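Side-chain contacts in epidermin decarboxylase (Staphylococcus epidermidis, PDB 1G63), which catalyses the FMN-dependent oxidative decarboxylation of the C-terminal cysteine of the epidermin precursor peptide, leaving a carbon-carbon double bond: residues P63-H67 and I68-E72; T46-L49 and K50-C53; L80-A84 and N85-K89; D131-N135 and N136-V140; T161-I165 and E166-N170. All blocks are in the same frame, centred on the assembly; numbering follows the deposited sequence.

Interaction 1: residues P63-H67 and I68-E72; sequences PLLNH and INIVE. With FMN (flavin mononucleotide), chain M.
His67 and Ile68 pack closely where helix 67-72 begins beside the flavin. The CE1 atom of the imidazole lies 3.6 Å from Ile68 CG1, and the two side chains lean across each other at a slant. The imidazole CG stands between the backbone N and the carbonyl carbon (chi1 57°), a crowded position that sends the ring to the flavin: His67 NE2 is 3.5 Å from N10 of FMN. His67 is the active-site histidine, and the ring is buried, with ND1 held by a weak hydrogen bond to Thr105. Three oxygens tie down the first turn. Asn66 is the N-cap, its OD1 accepting from Asn69 N at 3.0 Å with the donor well above the carbonyl plane. Asn66 O takes Ile70 N at 3.1 Å, and His67 O takes Val71 N. On the apolar flank, Leu65 CG meets Ile70 CD1 at 4.3 Å, a looser touch. The polar flank is more open: Asn69 is exposed, and its amide stacks on that of Asn66, the planes only 14° apart, without a hydrogen bond between ND2 of Asn66 and OD1 of Asn69. Ahead of the cap, the loop carries Leu65 O to 3.5 Å from the methyl C8M of FMN, whose phosphate and pyrimidine end are gripped by a second subunit; Met120 of that subunit also packs on His67. Within the chain, helix 98-105 covers His67 and Val71 through Thr101, Val102 and Thr105, while Tyr57 of strand 56-57 lies against Leu65 and Ile70.

Interaction 2: residues T46-L49 and K50-C53; sequences TDVL and KLFC
Asp47 and Lys50 make the charged contact of this turn, a salt bridge in which Lys50 NZ gives a weak hydrogen bond to Asp47 OD1 at 3.3 Å. The two side chains run alongside each other in the same direction. The lysine is fully extended beyond CG, and its methylenes pass close to the aspartate's own carbonyl, Lys50 CB lying 3.2 Å from Asp47 O, before the ammonium meets the carboxylate. Lys50 is exposed, which probably tempers the strength of the pair.

The backbone bonds step by three residues: Lys50 N to Asp47 O, Leu51 N to Val48 O at 2.9 Å, and Phe52 N to Leu49 O at 3.0 Å. Such i+3 to i bonding defines the 3-10 helix of residues 46-51, which lies in the connection between the parallel strands 32-36 and 56-57 of the Rossmann-like fold. Leu49 O is gripped twice, because Cys53 N also reaches it at 2.8 Å, nearly along the C=O axis (172° at the oxygen), whereas Phe52 N sits well above the carbonyl plane.

Among the apolar contacts, Val48 and Phe52 lie side by side. Val48 CG1 comes to the edge of the phenyl ring in its plane, 3.9 Å from Phe52 CE1, and Val48 O also lies near that edge. Leu49 CD1 makes a looser touch on Phe52 CD1 at 4.5 Å. Leu49 is buried against Ile18 and Ile22 of helix 18-25, while Leu51 touches a bound FMN and packs on Ile13 of a neighbouring subunit, and Phe52 meets Ile16 of that same subunit.

Interaction 3: residues L80-A84 and N85-K89; sequences LPASA and NTINK. With FMN (flavin mononucleotide), chain N.
Ala82 CB rests against Ile87 CG1 at 4.1 Å, a light apolar touch where the chain leaves strand 76-82, just after the cis peptide before Pro81. Ser83 is the N-cap of helix 84-91. With chi1 at 61°, its hydroxyl lies between the backbone N and the carbonyl carbon; from there OG accepts from Thr86 N at 3.2 Å and donates to phosphate oxygen O1P of FMN at 2.9 Å, joining the helix start to the ligand. Thr86 OG1 comes to 2.7 Å from the same O1P, so the phosphate sits at the N-terminal end of the helix, whose dipole would probably favour its negative charge. Ser83 O in turn takes Ile87 N at 3.0 Å, and Ile87 CG1 lies 3.1 Å from Ser83 O. Ala84 N binds the flavin at its other end, giving a hydrogen bond to O2 at 2.9 Å, while Ala84 O accepts from Asn88 N. One short turn thus holds both the pyrimidine ring and the phosphate. All the touching residues are buried: Ile87 packs on Ile112 of strand 110-114 and on Leu126 and Leu133 of helix 124-134, and Thr86 meets Leu99 of helix 98-105.

Interaction 4: residues D131-N135 and N136-V140; sequences DLLKN and NDVKV
Asn136 turns back on Leu132 through two torsions: chi1 of -82° sets CG beside its own backbone N, and chi2 of -73° swings the amide so that ND2 faces the last helical turn. ND2 then donates to Leu132 O at 2.7 Å, nearly straight at 167°, with the oxygen close to the amide plane. Leu132 CD1 lies 3.6 Å from Asn136 ND2. The amide thus hydrogen-bonds a carbonyl of the last turn, beside an apolar branch.

The helix ends in a Schellman motif. Asp137, with positive phi, is the C-prime residue; Val138 N reaches back to Leu133 O at 3.1 Å, and Asp137 N makes a weak hydrogen bond to Lys134 O. Leu133 O also accepts from Asn136 N, and its two donors arrive from opposite faces of the carbonyl plane. This turn leads the chain from helix 124-134 to strand 139-140, the edge strand of the parallel sheet within this chain.

The chain then folds back over the helix. Leu133 CB receives Val138 CB at 4.1 Å and Val140 CG2 at 4.0 Å, two buried valines set against one leucine. Lys134, extended and exposed, lays its methylenes across Val140 at about a right angle, Lys134 CE being 3.7 Å from Val140 CB. Leu133 also packs on Ile112 of strand 110-114 and Ile87 of helix 84-91, while Phe125 of a second subunit covers Leu133 and Val138.

Interaction 5: residues T161-I165 and E166-N170; sequences TMPNI and ENVLN
Pro163 CB sits against Val168 CG1 at 3.7 Å, a bump of the pyrrolidine ring set against the valine methyl and, more loosely, against Asn167 CB. Both Pro163 and Val168 are buried and pack on Phe113 of strand 110-114. A second fit lies further along the helix. Ile165 swings its CD1 over Leu169, into the fork between the two terminal methyls; CD1 and CD2 of Leu169 each stand 3.4 Å from Ile165 CD1.

Between these fits Asn164 and Asn167 form a capping box at the start of helix 165-172. Asn164, the N-cap, sets its CG anti to the backbone N (chi1 171°), which brings OD1 to Glu166 N, a capping bond, though the exact place of that oxygen is less sure. In return Asn167 OD1 accepts a weak bond from Asn164 N at 3.3 Å. Asn164 O takes Val168 N at 3.2 Å, and Leu169 N bonds to Ile165 O, also at 3.2 Å; these two bonds continue the helix beyond the box.

Glu166, also exposed, passes Asn164 obliquely, its carboxylate almost square to the amide. Ile165 and Leu169 both lean on Leu25 of helix 18-25, and Tyr21 of that helix bonds Pro163 O.

Interactions 1 and 3 form FMN sites from different subunits: the loop and His67 of interaction 1 lie against a flavin whose phosphate is gripped by Ser83 and Thr86 of a second subunit, while interaction 3 does that gripping for its own flavin. In one chain their centres lie about 20 Å apart. Interaction 2 puts Leu51 beside a further FMN and precedes interaction 1 in the chain. Interactions 3 and 4 touch directly, Ile87 CG2 meeting Leu133 CD1 at 3.8 Å, and both pack against the same sheet. Interaction 5, about 4 Å from interaction 3 at the nearest atoms, meets no other subunit; the side chain of Pro163 is about 11 Å from a bound FMN.

Interaction 1: residues P63-H67 and I68-E72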
# COMPACT_ATOMS: atom_id res chain seq x y z
N PRO B 63 -6.15 -16.25 12.51
CA PRO B 63 -5.76 -15.75 13.84
C PRO B 63 -6.54 -16.34 15.02
O PRO B 63 -6.12 -16.19 16.17
CB PRO B 63 -5.97 -14.24 13.72
CG PRO B 63 -5.81 -13.98 12.27
CD PRO B 63 -6.57 -15.12 11.66
N LEU B 64 -7.67 -16.98 14.75
CA LEU B 64 -8.49 -17.56 15.81
C LEU B 64 -8.49 -19.09 15.86
O LEU B 64 -9.49 -19.71 16.23
CB LEU B 64 -9.94 -17.05 15.71
CG LEU B 64 -10.22 -15.56 15.92
CD1 LEU B 64 -9.53 -15.08 17.18
CD2 LEU B 64 -9.72 -14.75 14.73
N LEU B 65 -7.36 -19.69 15.50
CA LEU B 65 -7.22 -21.14 15.52
C LEU B 65 -7.36 -21.65 16.96
O LEU B 65 -6.80 -21.06 17.89
CB LEU B 65 -5.85 -21.50 14.94
CG LEU B 65 -5.73 -22.51 13.79
CD1 LEU B 65 -7.00 -22.56 12.97
CD2 LEU B 65 -4.54 -22.12 12.94
N ASN B 66 -8.11 -22.74 17.14
CA ASN B 66 -8.33 -23.32 18.47
C ASN B 66 -7.17 -24.23 18.91
O ASN B 66 -7.11 -25.40 18.53
CB ASN B 66 -9.62 -24.13 18.47
CG ASN B 66 -10.06 -24.53 19.86
OD1 ASN B 66 -9.24 -24.91 20.69
ND2 ASN B 66 -11.36 -24.45 20.11
N HIS B 67 -6.27 -23.69 19.72
CA HIS B 67 -5.11 -24.44 20.19
C HIS B 67 -5.47 -25.66 21.04
O HIS B 67 -4.72 -26.65 21.06
CB HIS B 67 -4.18 -23.51 20.98
CG HIS B 67 -4.84 -22.84 22.14
ND1 HIS B 67 -4.77 -23.32 23.42
CD2 HIS B 67 -5.64 -21.75 22.19
CE1 HIS B 67 -5.49 -22.55 24.22
NE2 HIS B 67 -6.04 -21.59 23.49
N ILE B 68 -6.60 -25.60 21.74
CA ILE B 68 -7.03 -26.72 22.57
C ILE B 68 -7.38 -27.91 21.68
O ILE B 68 -6.98 -29.04 21.96
CB ILE B 68 -8.25 -26.33 23.41
CG1 ILE B 68 -7.85 -25.21 24.38
CG2 ILE B 68 -8.77 -27.54 24.17
CD1 ILE B 68 -9.03 -24.46 24.96
N ASN B 69 -8.12 -27.65 20.61
CA ASN B 69 -8.49 -28.69 19.66
C ASN B 69 -7.25 -29.25 18.99
O ASN B 69 -7.15 -30.46 18.76
CB ASN B 69 -9.44 -28.14 18.61
CG ASN B 69 -10.83 -27.89 19.17
OD1 ASN B 69 -11.66 -27.26 18.51
ND2 ASN B 69 -11.09 -28.37 20.38
N ILE B 70 -6.30 -28.38 18.66
CA ILE B 70 -5.07 -28.82 18.02
C ILE B 70 -4.37 -29.85 18.92
O ILE B 70 -3.92 -30.89 18.45
CB ILE B 70 -4.13 -27.63 17.74
CG1 ILE B 70 -4.76 -26.72 16.67
CG2 ILE B 70 -2.75 -28.12 17.27
CD1 ILE B 70 -3.96 -25.47 16.35
N VAL B 71 -4.31 -29.55 20.21
CA VAL B 71 -3.67 -30.44 21.16
C VAL B 71 -4.42 -31.76 21.34
O VAL B 71 -3.80 -32.83 21.38
CB VAL B 71 -3.51 -29.74 22.53
CG1 VAL B 71 -3.06 -30.75 23.60
CG2 VAL B 71 -2.49 -28.61 22.41
N GLU B 72 -5.74 -31.70 21.42
CA GLU B 72 -6.55 -32.91 21.59
C GLU B 72 -6.49 -33.79 20.34
O GLU B 72 -6.65 -35.01 20.42
CB GLU B 72 -8.00 -32.56 21.90
CG GLU B 72 -8.17 -31.68 23.13
CD GLU B 72 -9.63 -31.42 23.49
OE1 GLU B 72 -10.42 -31.08 22.58
OE2 GLU B 72 -9.97 -31.55 24.69
N1 FMN M . -5.40 -17.88 26.32
C2 FMN M . -5.75 -17.81 27.64
O2 FMN M . -4.98 -17.72 28.55
N3 FMN M . -7.13 -17.85 27.98
C4 FMN M . -8.15 -17.96 27.10
O4 FMN M . -9.32 -18.02 27.51
C4A FMN M . -7.78 -18.07 25.68
N5 FMN M . -8.70 -18.13 24.73
C5A FMN M . -8.33 -18.06 23.43
C6 FMN M . -9.34 -18.02 22.38
C7 FMN M . -9.04 -18.08 21.04
C7M FMN M . -10.15 -18.03 19.97
C8 FMN M . -7.63 -17.94 20.62
C8M FMN M . -7.26 -17.86 19.16
C9 FMN M . -6.65 -18.00 21.61
C9A FMN M . -6.94 -18.06 22.99
N10 FMN M . -5.97 -18.09 24.03
C10 FMN M . -6.33 -17.99 25.37
C1' FMN M . -4.53 -18.06 23.69
C2' FMN M . -4.02 -16.60 23.75
O2' FMN M . -4.71 -15.70 22.88
C3' FMN M . -2.54 -16.55 23.39
O3' FMN M . -1.79 -17.33 24.37
C4' FMN M . -1.92 -15.17 23.30
O4' FMN M . -0.57 -15.24 22.78
C5' FMN M . -1.91 -14.39 24.61
O5' FMN M . -1.42 -13.05 24.40
P FMN M . -1.59 -11.88 25.44
O1P FMN M . -0.99 -12.35 26.71
O2P FMN M . -3.04 -11.54 25.56
O3P FMN M . -0.80 -10.68 24.81

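Interaction 2: residues T46-L49 and K50-C53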
# COMPACT_ATOMS: atom_id res chain seq x y z
N THR B 46 6.68 -21.64 4.07
CA THR B 46 5.90 -22.64 4.78
C THR B 46 4.76 -23.27 4.00
O THR B 46 4.37 -24.40 4.30
CB THR B 46 5.33 -22.07 6.10
OG1 THR B 46 4.46 -20.96 5.82
CG2 THR B 46 6.48 -21.61 7.01
N ASP B 47 4.21 -22.57 3.01
CA ASP B 47 3.11 -23.13 2.23
C ASP B 47 3.50 -24.40 1.48
O ASP B 47 2.65 -25.24 1.20
CB ASP B 47 2.56 -22.09 1.25
CG ASP B 47 1.51 -21.18 1.88
OD1 ASP B 47 0.49 -21.71 2.36
OD2 ASP B 47 1.72 -19.95 1.91
N VAL B 48 4.78 -24.54 1.17
CA VAL B 48 5.28 -25.71 0.47
C VAL B 48 5.05 -26.98 1.27
O VAL B 48 4.81 -28.05 0.71
CB VAL B 48 6.79 -25.59 0.17
CG1 VAL B 48 7.36 -26.92 -0.28
CG2 VAL B 48 7.00 -24.57 -0.93
N LEU B 49 5.11 -26.86 2.59
CA LEU B 49 4.89 -28.01 3.45
C LEU B 49 3.49 -28.60 3.29
O LEU B 49 3.25 -29.73 3.70
CB LEU B 49 5.16 -27.65 4.92
CG LEU B 49 6.63 -27.55 5.35
CD1 LEU B 49 7.37 -28.78 4.87
CD2 LEU B 49 7.28 -26.32 4.77
N LYS B 50 2.57 -27.84 2.71
CA LYS B 50 1.21 -28.34 2.49
C LYS B 50 1.27 -29.53 1.54
O LYS B 50 0.35 -30.35 1.51
CB LYS B 50 0.31 -27.26 1.87
CG LYS B 50 -0.24 -26.24 2.83
CD LYS B 50 -1.06 -25.21 2.06
CE LYS B 50 -1.66 -24.15 2.97
NZ LYS B 50 -2.44 -23.15 2.18
N LEU B 51 2.34 -29.61 0.77
CA LEU B 51 2.51 -30.70 -0.19
C LEU B 51 2.98 -32.01 0.44
O LEU B 51 2.90 -33.06 -0.19
CB LEU B 51 3.50 -30.27 -1.29
CG LEU B 51 3.07 -29.04 -2.08
CD1 LEU B 51 4.23 -28.57 -2.94
CD2 LEU B 51 1.85 -29.36 -2.93
N PHE B 52 3.48 -31.94 1.67
CA PHE B 52 3.96 -33.14 2.34
C PHE B 52 3.16 -33.47 3.59
O PHE B 52 2.97 -34.63 3.92
CB PHE B 52 5.43 -32.98 2.73
CG PHE B 52 6.32 -32.56 1.59
CD1 PHE B 52 6.42 -31.21 1.24
CD2 PHE B 52 7.03 -33.50 0.87
CE1 PHE B 52 7.24 -30.81 0.18
CE2 PHE B 52 7.85 -33.11 -0.20
CZ PHE B 52 7.95 -31.76 -0.54
N CYS B 53 2.68 -32.44 4.27
CA CYS B 53 1.89 -32.61 5.49
C CYS B 53 0.41 -32.78 5.23
O CYS B 53 -0.12 -32.35 4.21
CB CYS B 53 2.10 -31.41 6.43
SG CYS B 53 3.69 -31.43 7.30

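Interaction 3: residues L80-A84 and N85-K89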
# COMPACT_ATOMS: atom_id res chain seq x y z
N LEU B 80 10.51 -29.62 16.64
CA LEU B 80 11.64 -30.01 15.82
C LEU B 80 11.74 -29.15 14.56
O LEU B 80 10.83 -29.13 13.74
CB LEU B 80 11.46 -31.48 15.43
CG LEU B 80 12.36 -32.18 14.41
CD1 LEU B 80 13.74 -32.39 14.98
CD2 LEU B 80 11.73 -33.51 14.03
N PRO B 81 12.84 -28.37 14.41
CA PRO B 81 13.95 -28.26 15.36
C PRO B 81 13.49 -27.35 16.49
O PRO B 81 12.58 -26.54 16.29
CB PRO B 81 15.06 -27.58 14.54
CG PRO B 81 14.57 -27.61 13.12
CD PRO B 81 13.08 -27.54 13.23
N ALA B 82 14.10 -27.48 17.65
CA ALA B 82 13.74 -26.66 18.79
C ALA B 82 14.85 -25.64 19.07
O ALA B 82 15.98 -26.01 19.37
CB ALA B 82 13.51 -27.52 20.01
N SER B 83 14.50 -24.36 18.96
CA SER B 83 15.44 -23.27 19.20
C SER B 83 15.61 -23.01 20.69
O SER B 83 14.75 -23.37 21.50
CB SER B 83 14.94 -21.99 18.53
OG SER B 83 13.69 -21.60 19.09
N ALA B 84 16.73 -22.38 21.05
CA ALA B 84 16.99 -22.06 22.44
C ALA B 84 15.86 -21.17 22.94
O ALA B 84 15.35 -21.35 24.04
CB ALA B 84 18.32 -21.35 22.57
N ASN B 85 15.46 -20.22 22.10
CA ASN B 85 14.40 -19.28 22.44
C ASN B 85 13.07 -19.95 22.83
O ASN B 85 12.50 -19.65 23.87
CB ASN B 85 14.16 -18.31 21.29
CG ASN B 85 13.00 -17.36 21.55
OD1 ASN B 85 11.99 -17.38 20.85
ND2 ASN B 85 13.14 -16.52 22.57
N THR B 86 12.59 -20.86 21.98
CA THR B 86 11.34 -21.54 22.27
C THR B 86 11.45 -22.47 23.47
O THR B 86 10.52 -22.57 24.27
CB THR B 86 10.84 -22.32 21.03
OG1 THR B 86 10.34 -21.39 20.07
CG2 THR B 86 9.73 -23.28 21.41
N ILE B 87 12.60 -23.13 23.61
CA ILE B 87 12.81 -24.01 24.74
C ILE B 87 12.67 -23.18 26.02
O ILE B 87 11.93 -23.54 26.93
CB ILE B 87 14.22 -24.65 24.69
CG1 ILE B 87 14.29 -25.67 23.56
CG2 ILE B 87 14.55 -25.30 26.03
CD1 ILE B 87 15.70 -26.23 23.33
N ASN B 88 13.35 -22.04 26.06
CA ASN B 88 13.30 -21.18 27.23
C ASN B 88 11.92 -20.57 27.48
O ASN B 88 11.53 -20.33 28.62
CB ASN B 88 14.38 -20.10 27.11
CG ASN B 88 15.78 -20.69 27.16
OD1 ASN B 88 16.74 -20.10 26.66
ND2 ASN B 88 15.91 -21.86 27.78
N LYS B 89 11.17 -20.30 26.42
CA LYS B 89 9.82 -19.76 26.57
C LYS B 89 8.92 -20.84 27.18
O LYS B 89 8.17 -20.59 28.12
CB LYS B 89 9.24 -19.34 25.22
CG LYS B 89 9.71 -17.99 24.71
CD LYS B 89 9.00 -17.69 23.40
CE LYS B 89 9.17 -16.24 22.98
NZ LYS B 89 8.41 -15.99 21.73
N1 FMN N . 18.52 -20.31 17.01
C2 FMN N . 18.58 -21.58 17.51
O2 FMN N . 18.20 -21.90 18.60
N3 FMN N . 19.15 -22.61 16.68
C4 FMN N . 19.64 -22.44 15.43
O4 FMN N . 20.13 -23.39 14.81
C4A FMN N . 19.59 -21.06 14.92
N5 FMN N . 20.00 -20.79 13.68
C5A FMN N . 19.79 -19.54 13.17
C6 FMN N . 20.14 -19.26 11.77
C7 FMN N . 20.09 -18.01 11.23
C7M FMN N . 20.46 -17.76 9.76
C8 FMN N . 19.42 -16.93 11.99
C8M FMN N . 19.20 -15.56 11.39
C9 FMN N . 19.11 -17.17 13.32
C9A FMN N . 19.26 -18.43 13.94
N10 FMN N . 18.93 -18.73 15.30
C10 FMN N . 18.98 -20.03 15.80
C1' FMN N . 18.37 -17.68 16.16
C2' FMN N . 16.82 -17.78 16.14
O2' FMN N . 16.24 -17.68 14.84
C3' FMN N . 16.22 -16.69 17.02
O3' FMN N . 16.65 -16.90 18.41
C4' FMN N . 14.70 -16.58 17.00
O4' FMN N . 14.25 -15.40 17.71
C5' FMN N . 13.97 -17.81 17.52
O5' FMN N . 12.55 -17.66 17.34
P FMN N . 11.52 -18.87 17.48
O1P FMN N . 11.71 -19.46 18.84
O2P FMN N . 11.79 -19.81 16.36
O3P FMN N . 10.11 -18.19 17.32

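Interaction 4: residues D131-N135 and N136-V140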
# COMPACT_ATOMS: atom_id res chain seq x y z
N ASP B 131 16.69 -28.41 32.56
CA ASP B 131 16.55 -29.24 33.74
C ASP B 131 15.12 -29.09 34.23
O ASP B 131 14.45 -30.08 34.54
CB ASP B 131 17.52 -28.79 34.83
CG ASP B 131 18.97 -29.10 34.49
OD1 ASP B 131 19.87 -28.49 35.13
OD2 ASP B 131 19.22 -29.96 33.61
N LEU B 132 14.65 -27.86 34.29
CA LEU B 132 13.30 -27.58 34.74
C LEU B 132 12.27 -28.37 33.93
O LEU B 132 11.33 -28.94 34.47
CB LEU B 132 13.02 -26.09 34.66
CG LEU B 132 11.70 -25.61 35.27
CD1 LEU B 132 11.63 -26.02 36.73
CD2 LEU B 132 11.62 -24.10 35.14
N LEU B 133 12.46 -28.39 32.61
CA LEU B 133 11.54 -29.09 31.73
C LEU B 133 11.53 -30.60 31.99
O LEU B 133 10.48 -31.22 32.07
CB LEU B 133 11.91 -28.83 30.27
CG LEU B 133 11.64 -27.42 29.73
CD1 LEU B 133 12.34 -27.25 28.39
CD2 LEU B 133 10.15 -27.20 29.59
N LYS B 134 12.73 -31.16 32.11
CA LYS B 134 12.87 -32.59 32.37
C LYS B 134 12.27 -33.01 33.71
O LYS B 134 11.59 -34.03 33.81
CB LYS B 134 14.35 -32.98 32.31
CG LYS B 134 14.93 -32.96 30.91
CD LYS B 134 16.40 -33.34 30.91
CE LYS B 134 16.90 -33.52 29.49
NZ LYS B 134 18.35 -33.88 29.42
N ASN B 135 12.51 -32.22 34.75
CA ASN B 135 11.99 -32.52 36.07
C ASN B 135 10.50 -32.27 36.15
O ASN B 135 9.91 -32.32 37.22
CB ASN B 135 12.70 -31.67 37.13
CG ASN B 135 14.18 -31.98 37.24
OD1 ASN B 135 14.93 -31.25 37.90
ND2 ASN B 135 14.62 -33.05 36.58
N ASN B 136 9.88 -32.00 35.00
CA ASN B 136 8.45 -31.74 34.96
C ASN B 136 7.73 -32.52 33.88
O ASN B 136 6.70 -32.08 33.37
CB ASN B 136 8.19 -30.24 34.81
CG ASN B 136 8.28 -29.50 36.13
OD1 ASN B 136 7.40 -29.61 36.98
ND2 ASN B 136 9.36 -28.74 36.31
N ASP B 137 8.29 -33.67 33.52
CA ASP B 137 7.70 -34.57 32.53
C ASP B 137 7.70 -34.15 31.08
O ASP B 137 6.91 -34.67 30.28
CB ASP B 137 6.27 -34.93 32.94
CG ASP B 137 6.23 -36.07 33.94
OD1 ASP B 137 6.89 -35.97 35.00
OD2 ASP B 137 5.54 -37.08 33.66
N VAL B 138 8.56 -33.21 30.72
CA VAL B 138 8.65 -32.80 29.34
C VAL B 138 9.88 -33.51 28.80
O VAL B 138 10.98 -33.35 29.32
CB VAL B 138 8.81 -31.27 29.21
CG1 VAL B 138 9.06 -30.88 27.76
CG2 VAL B 138 7.56 -30.59 29.73
N LYS B 139 9.69 -34.33 27.77
CA LYS B 139 10.80 -35.07 27.19
C LYS B 139 11.71 -34.17 26.36
O LYS B 139 11.29 -33.57 25.37
CB LYS B 139 10.29 -36.23 26.33
CG LYS B 139 9.63 -37.36 27.11
CD LYS B 139 8.26 -36.95 27.65
CE LYS B 139 7.58 -38.09 28.41
NZ LYS B 139 8.34 -38.49 29.64
N VAL B 140 12.96 -34.08 26.78
CA VAL B 140 13.95 -33.27 26.09
C VAL B 140 15.09 -34.19 25.66
O VAL B 140 15.83 -34.71 26.49
CB VAL B 140 14.52 -32.16 27.00
CG1 VAL B 140 15.49 -31.30 26.21
CG2 VAL B 140 13.40 -31.32 27.56

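Interaction 5: residues T161-I165 and E166-N170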
# COMPACT_ATOMS: atom_id res chain seq x y z
N THR B 161 24.25 -31.88 16.07
CA THR B 161 23.68 -32.19 14.77
C THR B 161 22.21 -32.56 14.86
O THR B 161 21.67 -32.78 15.94
CB THR B 161 24.42 -33.37 14.10
OG1 THR B 161 24.28 -34.55 14.91
CG2 THR B 161 25.88 -33.05 13.92
N MET B 162 21.56 -32.64 13.71
CA MET B 162 20.15 -33.00 13.66
C MET B 162 19.96 -34.50 13.95
O MET B 162 20.78 -35.34 13.56
CB MET B 162 19.56 -32.63 12.29
CG MET B 162 19.31 -31.12 12.09
SD MET B 162 17.80 -30.47 12.90
CE MET B 162 18.32 -30.45 14.48
N PRO B 163 18.86 -34.85 14.63
CA PRO B 163 18.55 -36.24 14.97
C PRO B 163 18.19 -37.08 13.74
O PRO B 163 17.46 -36.63 12.86
CB PRO B 163 17.34 -36.12 15.91
CG PRO B 163 17.31 -34.67 16.32
CD PRO B 163 17.79 -33.95 15.10
N ASN B 164 18.69 -38.31 13.70
CA ASN B 164 18.38 -39.24 12.62
C ASN B 164 16.90 -39.59 12.84
O ASN B 164 16.41 -39.53 13.97
CB ASN B 164 19.29 -40.48 12.75
CG ASN B 164 18.89 -41.61 11.81
OD1 ASN B 164 17.93 -42.34 12.07
ND2 ASN B 164 19.63 -41.75 10.71
N ILE B 165 16.17 -39.95 11.78
CA ILE B 165 14.75 -40.27 11.93
C ILE B 165 14.51 -41.47 12.86
O ILE B 165 13.45 -41.60 13.47
CB ILE B 165 14.09 -40.51 10.55
CG1 ILE B 165 12.62 -40.09 10.60
CG2 ILE B 165 14.23 -41.95 10.12
CD1 ILE B 165 11.72 -40.96 11.43
N GLU B 166 15.51 -42.34 12.96
CA GLU B 166 15.44 -43.50 13.84
C GLU B 166 15.54 -42.99 15.28
O GLU B 166 14.93 -43.54 16.20
CB GLU B 166 16.60 -44.45 13.53
CG GLU B 166 16.81 -45.55 14.55
CD GLU B 166 18.29 -45.91 14.72
OE1 GLU B 166 18.60 -46.75 15.60
OE2 GLU B 166 19.14 -45.36 13.98
N ASN B 167 16.32 -41.92 15.46
CA ASN B 167 16.51 -41.30 16.76
C ASN B 167 15.21 -40.69 17.31
O ASN B 167 14.85 -40.93 18.47
CB ASN B 167 17.59 -40.22 16.68
CG ASN B 167 19.01 -40.78 16.54
OD1 ASN B 167 19.95 -40.05 16.21
ND2 ASN B 167 19.16 -42.08 16.79
N VAL B 168 14.49 -39.92 16.49
CA VAL B 168 13.25 -39.32 17.00
C VAL B 168 12.16 -40.37 17.16
O VAL B 168 11.26 -40.21 17.99
CB VAL B 168 12.75 -38.12 16.11
CG1 VAL B 168 13.93 -37.41 15.49
CG2 VAL B 168 11.80 -38.58 15.06
N LEU B 169 12.22 -41.44 16.39
CA LEU B 169 11.23 -42.51 16.50
C LEU B 169 11.40 -43.21 17.84
O LEU B 169 10.43 -43.49 18.53
CB LEU B 169 11.41 -43.51 15.36
CG LEU B 169 10.39 -43.47 14.22
CD1 LEU B 169 9.84 -42.07 14.03
CD2 LEU B 169 11.05 -43.98 12.94
N ASN B 170 12.64 -43.49 18.21
CA ASN B 170 12.94 -44.17 19.47
C ASN B 170 12.68 -43.29 20.69
O ASN B 170 12.22 -43.78 21.73
CB ASN B 170 14.40 -44.63 19.49
CG ASN B 170 14.75 -45.44 20.74
OD1 ASN B 170 14.30 -46.58 20.89
ND2 ASN B 170 15.53 -44.85 21.63